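Local atomic coordinates of putative isomerase YbhH (Escherichia coli, PDB entry 6OTV), a protein that probably acts as an isomerase of the PrpF family, within the diaminopimelate epimerase clan, whose exact reaction is not assigned. Residues T57-I62 with Y75-V80; M8-T13 with D150-T155; R70-Y75 with R118-N123. All blocks are in the same frame, centred on the assembly; numbering follows the deposited sequence.

Contact 1 (T57-I62 with Y75-V80); sequences TSKVAI and YLFAQV
Backbone bonding between Lys59-Ile62 and Tyr75-Val80 is antiparallel, with the short strand axes 4.7 Å apart. Val60 and Ala78 form one hydrogen-bonded pair, Ile62 and Leu76 the next. In the latter, Ile62 N reaches Leu76 O at 2.8 Å, nearly straight at 171° and in the carbonyl plane. Beyond the strand end, Val80 N still bonds to Ser58 O.

Polar side chains meet at that same end. Lys59 NZ lies 2.6 Å from Gln79 OE1, in the carbonyl plane and on a lone pair; the lysine chain is extended until a bend at its last torsion (chi4 -67°) turns NZ onto the oxygen. The amide is held from its other end too, since Gln79 NE2 bonds to Pro55 O. Ser58 OG sits 2.6 Å from Val80 O, with Glu46 as a second partner.

The two strands, 59-65 and 73-80, are a beta hairpin within the PrpF fold; strand 14-20 pairs in parallel with the other edge of 59-65.

Apolar packing differs between its faces. On the face of Lys59 and Ala61, helix 94-106 covers the hairpin: Lys59 CB meets the edge of the Phe77 ring (CE1, 3.6 Å), and Ala61 CB the edge of the Tyr75 ring (CE1, 3.6 Å). On the other face Val60 CG2 touches Val80 CG2 at 3.7 Å, while Ile62 and Leu76 lie side by side, CD1 to CD2 4.0 Å; helix 28-39 packs there.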
loop_
_atom_site.group_PDB
_atom_site.type_symbol
_atom_site.label_atom_id
_atom_site.label_comp_id
_atom_site.label_asym_id
_atom_site.label_seq_id
_atom_site.Cartn_x
_atom_site.Cartn_y
_atom_site.Cartn_z
ATOM N N THR A 57 7.639 3.054 -29.663
ATOM C CA THR A 57 6.929 4.307 -29.889
ATOM C C THR A 57 5.481 4.064 -30.304
ATOM O O THR A 57 4.884 4.877 -31.012
ATOM C CB THR A 57 7.651 5.151 -30.937
ATOM O OG1 THR A 57 7.752 4.405 -32.155
ATOM C CG2 THR A 57 9.053 5.518 -30.459
ATOM N N SER A 58 4.907 2.949 -29.865
ATOM C CA SER A 58 3.537 2.579 -30.201
ATOM C C SER A 58 2.841 2.025 -28.963
ATOM O O SER A 58 2.248 0.946 -28.978
ATOM C CB SER A 58 3.519 1.572 -31.351
ATOM O OG SER A 58 2.192 1.300 -31.770
ATOM N N LYS A 59 2.910 2.778 -27.867
ATOM C CA LYS A 59 2.377 2.355 -26.584
ATOM C C LYS A 59 1.305 3.330 -26.112
ATOM O O LYS A 59 1.228 4.473 -26.571
ATOM C CB LYS A 59 3.493 2.250 -25.535
ATOM C CG LYS A 59 4.623 1.288 -25.906
ATOM C CD LYS A 59 5.660 1.214 -24.789
ATOM C CE LYS A 59 6.819 0.292 -25.139
ATOM N NZ LYS A 59 6.385 -1.125 -25.227
ATOM N N VAL A 60 0.466 2.860 -25.190
ATOM C CA VAL A 60 -0.612 3.663 -24.619
ATOM C C VAL A 60 -0.625 3.462 -23.109
ATOM O O VAL A 60 -0.446 2.342 -22.619
ATOM C CB VAL A 60 -1.988 3.297 -25.224
ATOM C CG1 VAL A 60 -3.092 4.121 -24.582
ATOM C CG2 VAL A 60 -1.989 3.494 -26.736
ATOM N N ALA A 61 -0.839 4.553 -22.374
ATOM C CA ALA A 61 -1.078 4.516 -20.937
ATOM C C ALA A 61 -2.433 5.151 -20.662
ATOM O O ALA A 61 -2.662 6.311 -21.024
ATOM C CB ALA A 61 0.024 5.251 -20.170
ATOM N N ILE A 62 -3.327 4.396 -20.032
ATOM C CA ILE A 62 -4.666 4.869 -19.699
ATOM C C ILE A 62 -4.703 5.125 -18.197
ATOM O O ILE A 62 -4.577 4.192 -17.393
ATOM C CB ILE A 62 -5.746 3.869 -20.131
ATOM C CG1 ILE A 62 -5.643 3.604 -21.639
ATOM C CG2 ILE A 62 -7.130 4.388 -19.757
ATOM C CD1 ILE A 62 -6.506 2.449 -22.128
ATOM N N TYR A 75 -3.247 2.723 -13.541
ATOM C CA TYR A 75 -2.457 2.777 -14.767
ATOM C C TYR A 75 -2.682 1.488 -15.542
ATOM O O TYR A 75 -2.297 0.406 -15.084
ATOM C CB TYR A 75 -0.975 2.989 -14.444
ATOM C CG TYR A 75 0.004 2.556 -15.517
ATOM C CD1 TYR A 75 -0.085 3.045 -16.816
ATOM C CD2 TYR A 75 1.041 1.681 -15.219
ATOM C CE1 TYR A 75 0.820 2.657 -17.790
ATOM C CE2 TYR A 75 1.950 1.287 -16.185
ATOM C CZ TYR A 75 1.835 1.778 -17.468
ATOM O OH TYR A 75 2.742 1.387 -18.428
ATOM N N LEU A 76 -3.311 1.600 -16.709
ATOM C CA LEU A 76 -3.522 0.477 -17.612
ATOM C C LEU A 76 -2.643 0.670 -18.839
ATOM O O LEU A 76 -2.761 1.683 -19.538
ATOM C CB LEU A 76 -4.992 0.364 -18.016
ATOM C CG LEU A 76 -5.320 -0.679 -19.086
ATOM C CD1 LEU A 76 -4.971 -2.079 -18.604
ATOM C CD2 LEU A 76 -6.787 -0.589 -19.488
ATOM N N PHE A 77 -1.766 -0.294 -19.097
ATOM C CA PHE A 77 -0.870 -0.242 -20.240
ATOM C C PHE A 77 -1.437 -1.055 -21.394
ATOM O O PHE A 77 -2.063 -2.099 -21.183
ATOM C CB PHE A 77 0.524 -0.765 -19.882
ATOM C CG PHE A 77 1.425 -0.921 -21.071
ATOM C CD1 PHE A 77 1.956 0.194 -21.703
ATOM C CD2 PHE A 77 1.719 -2.177 -21.577
ATOM C CE1 PHE A 77 2.781 0.059 -22.810
ATOM C CE2 PHE A 77 2.543 -2.320 -22.684
ATOM C CZ PHE A 77 3.076 -1.200 -23.300
ATOM N N ALA A 78 -1.210 -0.572 -22.614
ATOM C CA ALA A 78 -1.603 -1.285 -23.821
ATOM C C ALA A 78 -0.501 -1.152 -24.858
ATOM O O ALA A 78 0.019 -0.054 -25.081
ATOM C CB ALA A 78 -2.927 -0.750 -24.383
ATOM N N GLN A 79 -0.141 -2.271 -25.480
ATOM C CA GLN A 79 0.792 -2.292 -26.599
ATOM C C GLN A 79 -0.014 -2.315 -27.892
ATOM O O GLN A 79 -0.807 -3.237 -28.117
ATOM C CB GLN A 79 1.720 -3.505 -26.517
ATOM C CG GLN A 79 2.784 -3.572 -27.611
ATOM C CD GLN A 79 3.906 -2.568 -27.407
ATOM O OE1 GLN A 79 4.380 -2.366 -26.289
ATOM N NE2 GLN A 79 4.336 -1.931 -28.490
ATOM N N VAL A 80 0.171 -1.302 -28.729
ATOM C CA VAL A 80 -0.530 -1.208 -30.004
ATOM C C VAL A 80 0.404 -1.758 -31.071
ATOM O O VAL A 80 1.433 -1.149 -31.383
ATOM C CB VAL A 80 -0.967 0.230 -30.313
ATOM C CG1 VAL A 80 -1.693 0.292 -31.646
ATOM C CG2 VAL A 80 -1.862 0.757 -29.200
#

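Contact 2 (M8-T13 with D150-T155); sequences MMRGGT and DGVPGT. With EDO (1,2-ethanediol), chain E; EDO (1,2-ethanediol), chain P.
Val152 CG1 lies over one face of the Arg10 guanidinium, 3.4 Å above its plane and offset toward the rim, with NE its nearest atom at 3.6 Å. C2 of a bound 1,2-ethanediol (chain E) lies over the same face, 3.5 Å from Arg10 NH2. At the edge, NH1 donates to Gly12 O at 3.1 Å, a partner only 2° out of the guanidinium plane, and NH1 bonds to Thr338 as well. The bend in the arginine chain (chi3 60°) turns the flat group back beside its own loop, and these two acceptors limit its rotation.

The valine's two methyls divide between side chain and backbone: CG1 takes the guanidinium, while CG2 comes within 3.3 Å of Gly12 O and lies 4.0 Å from Thr13 CG2. That threonine methyl also meets Asp150 O at 3.2 Å, close to where Gly151 turns the loop.

Strand 3-11 ends here, and the loop between strands 129-135 and 158-163 leans on its end. A second 1,2-ethanediol (chain P), probably from the crystallisation liquor, places O1 2.6 Å from Val152 O. The segments thus meet through methyl groups set against a guanidinium face and carbonyl oxygens, a small surface contact.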
loop_
_atom_site.group_PDB
_atom_site.type_symbol
_atom_site.label_atom_id
_atom_site.label_comp_id
_atom_site.label_asym_id
_atom_site.label_seq_id
_atom_site.Cartn_x
_atom_site.Cartn_y
_atom_site.Cartn_z
ATOM N N MET A 8 1.036 13.079 -25.791
ATOM C CA MET A 8 2.184 12.234 -26.085
ATOM C C MET A 8 3.299 12.564 -25.107
ATOM O O MET A 8 3.626 13.738 -24.900
ATOM C CB MET A 8 2.680 12.421 -27.520
ATOM C CG MET A 8 3.861 11.541 -27.894
ATOM S SD MET A 8 4.479 11.886 -29.557
ATOM C CE MET A 8 3.044 11.480 -30.548
ATOM N N MET A 9 3.867 11.532 -24.504
ATOM C CA MET A 9 4.999 11.691 -23.609
ATOM C C MET A 9 6.048 10.646 -23.941
ATOM O O MET A 9 5.727 9.524 -24.346
ATOM C CB MET A 9 4.598 11.545 -22.132
ATOM C CG MET A 9 3.505 12.486 -21.660
ATOM S SD MET A 9 3.215 12.302 -19.890
ATOM C CE MET A 9 4.716 13.024 -19.226
ATOM N N ARG A 10 7.310 11.027 -23.776
ATOM C CA ARG A 10 8.374 10.040 -23.674
ATOM C C ARG A 10 8.405 9.533 -22.240
ATOM O O ARG A 10 8.514 10.325 -21.296
ATOM C CB ARG A 10 9.726 10.630 -24.065
ATOM C CG ARG A 10 10.890 9.662 -23.843
ATOM C CD ARG A 10 12.240 10.302 -24.123
ATOM N NE ARG A 10 12.484 11.457 -23.264
ATOM C CZ ARG A 10 12.859 11.379 -21.991
ATOM N NH1 ARG A 10 13.028 10.194 -21.415
ATOM N NH2 ARG A 10 13.060 12.487 -21.289
ATOM N N GLY A 11 8.267 8.223 -22.075
ATOM C CA GLY A 11 8.444 7.607 -20.779
ATOM C C GLY A 11 9.677 6.730 -20.792
ATOM O O GLY A 11 9.645 5.624 -21.340
ATOM N N GLY A 12 10.766 7.210 -20.208
ATOM C CA GLY A 12 12.012 6.468 -20.275
ATOM C C GLY A 12 12.457 6.337 -21.719
ATOM O O GLY A 12 12.622 7.332 -22.434
ATOM N N THR A 13 12.642 5.095 -22.167
ATOM C CA THR A 13 13.049 4.798 -23.534
ATOM C C THR A 13 11.867 4.454 -24.432
ATOM O O THR A 13 12.054 3.847 -25.492
ATOM C CB THR A 13 14.061 3.653 -23.547
ATOM O OG1 THR A 13 13.461 2.481 -22.977
ATOM C CG2 THR A 13 15.290 4.026 -22.746
ATOM N N ASP A 150 20.345 5.556 -20.612
ATOM C CA ASP A 150 20.722 5.012 -21.912
ATOM C C ASP A 150 19.534 5.025 -22.863
ATOM O O ASP A 150 18.392 4.788 -22.460
ATOM C CB ASP A 150 21.244 3.582 -21.769
ATOM C CG ASP A 150 22.604 3.519 -21.115
ATOM O OD1 ASP A 150 23.260 4.575 -20.984
ATOM O OD2 ASP A 150 23.014 2.407 -20.723
ATOM N N GLY A 151 19.811 5.297 -24.137
ATOM C CA GLY A 151 18.806 5.263 -25.173
ATOM C C GLY A 151 18.092 6.572 -25.427
ATOM O O GLY A 151 17.328 6.663 -26.398
ATOM N N VAL A 152 18.304 7.585 -24.587
ATOM C CA VAL A 152 17.653 8.877 -24.731
ATOM C C VAL A 152 18.723 9.960 -24.690
ATOM O O VAL A 152 19.489 10.034 -23.724
ATOM C CB VAL A 152 16.601 9.134 -23.636
ATOM C CG1 VAL A 152 15.822 10.388 -23.958
ATOM C CG2 VAL A 152 15.668 7.944 -23.497
ATOM N N PRO A 153 18.817 10.824 -25.697
ATOM C CA PRO A 153 19.842 11.873 -25.675
ATOM C C PRO A 153 19.543 12.935 -24.625
ATOM O O PRO A 153 18.415 13.087 -24.148
ATOM C CB PRO A 153 19.784 12.465 -27.090
ATOM C CG PRO A 153 19.019 11.461 -27.912
ATOM C CD PRO A 153 18.068 10.807 -26.963
ATOM N N GLY A 154 20.591 13.675 -24.264
ATOM C CA GLY A 154 20.451 14.786 -23.345
ATOM C C GLY A 154 20.157 14.357 -21.915
ATOM O O GLY A 154 20.320 13.199 -21.518
ATOM N N THR A 155 19.710 15.333 -21.131
ATOM C CA THR A 155 19.383 15.120 -19.731
ATOM C C THR A 155 17.997 15.670 -19.438
ATOM O O THR A 155 17.520 16.587 -20.111
ATOM C CB THR A 155 20.412 15.783 -18.798
ATOM O OG1 THR A 155 20.497 17.183 -19.093
ATOM C CG2 THR A 155 21.786 15.142 -18.969
HETATM C C1 EDO E . 16.981 12.450 -20.239
HETATM O O1 EDO E . 16.662 11.073 -20.024
HETATM C C2 EDO E . 16.518 12.835 -21.637
HETATM O O2 EDO E . 17.017 14.118 -22.029
HETATM C C1 EDO P . 22.873 9.028 -22.977
HETATM O O1 EDO P . 21.506 8.607 -22.952
HETATM C C2 EDO P . 22.980 10.420 -23.594
HETATM O O2 EDO P . 22.327 11.386 -22.762
#

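Contact 3 (R70-Y75 with R118-N123); sequences RADVDY and RVRIRN
Val73-Tyr75 runs parallel to Arg118-Asn123, the short axes 4.7 Å apart at 35°, and the bonding atoms alternate along the pair: Arg122 N to Val73 O (3.0 Å), then Tyr75 N to Arg122 O (2.8 Å). Where the strand gives way to loop, Arg120 O takes two donors, Asp72 N and Val73 N.

Asp72 supplies the next bond from its side chain. With CG beside its own backbone N, the carboxylate folds back so that OD2 receives Arg120 N at 2.7 Å; the bond is nearly straight, but the donor comes from above the carboxylate plane, 45° out of it. The Arg120 chain, bent at chi2, carries its guanidinium away: NH2 forms a salt bridge to Glu131, and NH1 bonds to a water held by Arg70 O and to Arg70 O of the second subunit.

This parallel pair joins strands 73-80 and 116-123, linked in sequence through helix 94-106, which covers the face of Val73, Tyr75 and Ile121. There Val73 CG2 packs on Ile121 CG1 at 3.8 Å, and Ile121 CG2 touches Tyr75 CB. Asn123 ND2 approaches the Tyr75 ring obliquely, 3.4 Å from CD2, while its OD1 bonds to Thr126 OG1.

Across the sheet, an extended Arg122 brings NH1 to 2.8 Å from Asp74 OD2, a salt bridge at the guanidinium edge with the two planes 68° apart; NH1 is also 2.9 Å from Asp74 OD1. Ser66 and Ser67 also bind that carboxylate. Asp72 OD1 makes a salt bridge to Arg118 of the second subunit, and Arg118, also paired with Glu131 of its own chain, returns it.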
loop_
_atom_site.group_PDB
_atom_site.type_symbol
_atom_site.label_atom_id
_atom_site.label_comp_id
_atom_site.label_asym_id
_atom_site.label_seq_id
_atom_site.Cartn_x
_atom_site.Cartn_y
_atom_site.Cartn_z
ATOM N N ARG A 70 -5.641 1.909 -1.706
ATOM C CA ARG A 70 -4.218 1.965 -1.404
ATOM C C ARG A 70 -3.417 2.773 -2.418
ATOM O O ARG A 70 -2.247 3.076 -2.154
ATOM C CB ARG A 70 -3.651 0.545 -1.311
ATOM C CG ARG A 70 -4.244 -0.267 -0.169
ATOM C CD ARG A 70 -3.960 -1.751 -0.321
ATOM N NE ARG A 70 -4.598 -2.301 -1.512
ATOM C CZ ARG A 70 -4.584 -3.588 -1.841
ATOM N NH1 ARG A 70 -3.963 -4.466 -1.063
ATOM N NH2 ARG A 70 -5.193 -3.998 -2.946
ATOM N N ALA A 71 -4.008 3.139 -3.552
ATOM C CA ALA A 71 -3.296 3.852 -4.602
ATOM C C ALA A 71 -3.970 5.189 -4.887
ATOM O O ALA A 71 -5.132 5.411 -4.540
ATOM C CB ALA A 71 -3.225 3.022 -5.889
ATOM N N ASP A 72 -3.217 6.085 -5.524
ATOM C CA ASP A 72 -3.765 7.364 -5.960
ATOM C C ASP A 72 -4.366 7.262 -7.358
ATOM O O ASP A 72 -5.512 7.664 -7.577
ATOM C CB ASP A 72 -2.683 8.451 -5.930
ATOM C CG ASP A 72 -2.018 8.583 -4.569
ATOM O OD1 ASP A 72 -2.706 8.406 -3.541
ATOM O OD2 ASP A 72 -0.802 8.859 -4.528
ATOM N N VAL A 73 -3.612 6.722 -8.312
ATOM C CA VAL A 73 -4.078 6.615 -9.686
ATOM C C VAL A 73 -3.947 5.175 -10.153
ATOM O O VAL A 73 -3.103 4.412 -9.668
ATOM C CB VAL A 73 -3.313 7.562 -10.640
ATOM C CG1 VAL A 73 -3.433 9.003 -10.177
ATOM C CG2 VAL A 73 -1.858 7.150 -10.756
ATOM N N ASP A 74 -4.800 4.804 -11.101
ATOM C CA ASP A 74 -4.712 3.526 -11.790
ATOM C C ASP A 74 -4.041 3.714 -13.143
ATOM O O ASP A 74 -4.243 4.732 -13.814
ATOM C CB ASP A 74 -6.096 2.905 -11.976
ATOM C CG ASP A 74 -6.572 2.172 -10.742
ATOM O OD1 ASP A 74 -5.740 1.904 -9.846
ATOM O OD2 ASP A 74 -7.782 1.864 -10.666
ATOM N N TYR A 75 -3.247 2.723 -13.541
ATOM C CA TYR A 75 -2.457 2.777 -14.767
ATOM C C TYR A 75 -2.682 1.488 -15.542
ATOM O O TYR A 75 -2.297 0.406 -15.084
ATOM C CB TYR A 75 -0.975 2.989 -14.444
ATOM C CG TYR A 75 0.004 2.556 -15.517
ATOM C CD1 TYR A 75 -0.085 3.045 -16.816
ATOM C CD2 TYR A 75 1.041 1.681 -15.219
ATOM C CE1 TYR A 75 0.820 2.657 -17.790
ATOM C CE2 TYR A 75 1.950 1.287 -16.185
ATOM C CZ TYR A 75 1.835 1.778 -17.468
ATOM O OH TYR A 75 2.742 1.387 -18.428
ATOM N N ARG A 118 4.715 12.703 -4.229
ATOM C CA ARG A 118 4.602 11.251 -4.245
ATOM C C ARG A 118 3.298 10.849 -4.920
ATOM O O ARG A 118 2.241 11.418 -4.631
ATOM C CB ARG A 118 4.653 10.700 -2.819
ATOM C CG ARG A 118 5.883 11.125 -2.032
ATOM C CD ARG A 118 5.815 10.655 -0.584
ATOM N NE ARG A 118 5.983 9.211 -0.455
ATOM C CZ ARG A 118 5.954 8.554 0.701
ATOM N NH1 ARG A 118 5.755 9.213 1.836
ATOM N NH2 ARG A 118 6.122 7.237 0.722
ATOM N N VAL A 119 3.373 9.873 -5.824
ATOM C CA VAL A 119 2.201 9.372 -6.533
ATOM C C VAL A 119 2.167 7.858 -6.387
ATOM O O VAL A 119 3.085 7.167 -6.841
ATOM C CB VAL A 119 2.201 9.764 -8.021
ATOM C CG1 VAL A 119 0.920 9.279 -8.687
ATOM C CG2 VAL A 119 2.362 11.270 -8.184
ATOM N N ARG A 120 1.109 7.344 -5.766
ATOM C CA ARG A 120 0.917 5.907 -5.605
ATOM C C ARG A 120 0.173 5.361 -6.819
ATOM O O ARG A 120 -0.987 5.717 -7.057
ATOM C CB ARG A 120 0.149 5.616 -4.319
ATOM C CG ARG A 120 0.977 5.825 -3.068
ATOM C CD ARG A 120 1.722 4.557 -2.711
ATOM N NE ARG A 120 2.787 4.801 -1.749
ATOM C CZ ARG A 120 3.168 3.927 -0.824
ATOM N NH1 ARG A 120 2.552 2.755 -0.727
ATOM N NH2 ARG A 120 4.153 4.230 0.010
ATOM N N ILE A 121 0.837 4.495 -7.579
ATOM C CA ILE A 121 0.326 4.000 -8.851
ATOM C C ILE A 121 0.016 2.518 -8.714
ATOM O O ILE A 121 0.841 1.748 -8.206
ATOM C CB ILE A 121 1.335 4.240 -9.987
ATOM C CG1 ILE A 121 1.617 5.735 -10.145
ATOM C CG2 ILE A 121 0.832 3.631 -11.292
ATOM C CD1 ILE A 121 2.794 6.036 -11.051
ATOM N N ARG A 122 -1.166 2.118 -9.166
ATOM C CA ARG A 122 -1.528 0.713 -9.285
ATOM C C ARG A 122 -1.586 0.356 -10.764
ATOM O O ARG A 122 -2.382 0.933 -11.514
ATOM C CB ARG A 122 -2.868 0.426 -8.609
ATOM C CG ARG A 122 -3.461 -0.930 -8.967
ATOM C CD ARG A 122 -4.798 -1.142 -8.279
ATOM N NE ARG A 122 -5.611 -2.154 -8.946
ATOM C CZ ARG A 122 -6.720 -1.894 -9.630
ATOM N NH1 ARG A 122 -7.162 -0.650 -9.734
ATOM N NH2 ARG A 122 -7.394 -2.879 -10.206
ATOM N N ASN A 123 -0.735 -0.577 -11.184
ATOM C CA ASN A 123 -0.764 -1.064 -12.559
ATOM C C ASN A 123 -1.885 -2.086 -12.689
ATOM O O ASN A 123 -1.812 -3.174 -12.107
ATOM C CB ASN A 123 0.577 -1.668 -12.960
ATOM C CG ASN A 123 0.511 -2.375 -14.301
ATOM O OD1 ASN A 123 0.612 -3.600 -14.376
ATOM N ND2 ASN A 123 0.314 -1.605 -15.368
HETATM O O HOH W 1 0.181 1.835 -2.686
#

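How the contacts relate
Contacts 1 and 3 are both buried and share strand 73-80, whose Tyr75 belongs to each: contact 1 pairs that strand antiparallel with 59-65, contact 3 parallel with 116-123, so the strand has a partner along both edges. Their centres are about 16 Å apart. In contact 1 the side-chain packing is mostly apolar, with polar groups gathered at one end, and two helices of its own chain enclose it, whereas contact 3 carries more charge and reaches the second subunit. Contact 2 is a surface contact that buries far less area and has no strand pairing; it sets a loop against the end of strand 3-11. Along the chain, both other contacts are nested within the loop it closes.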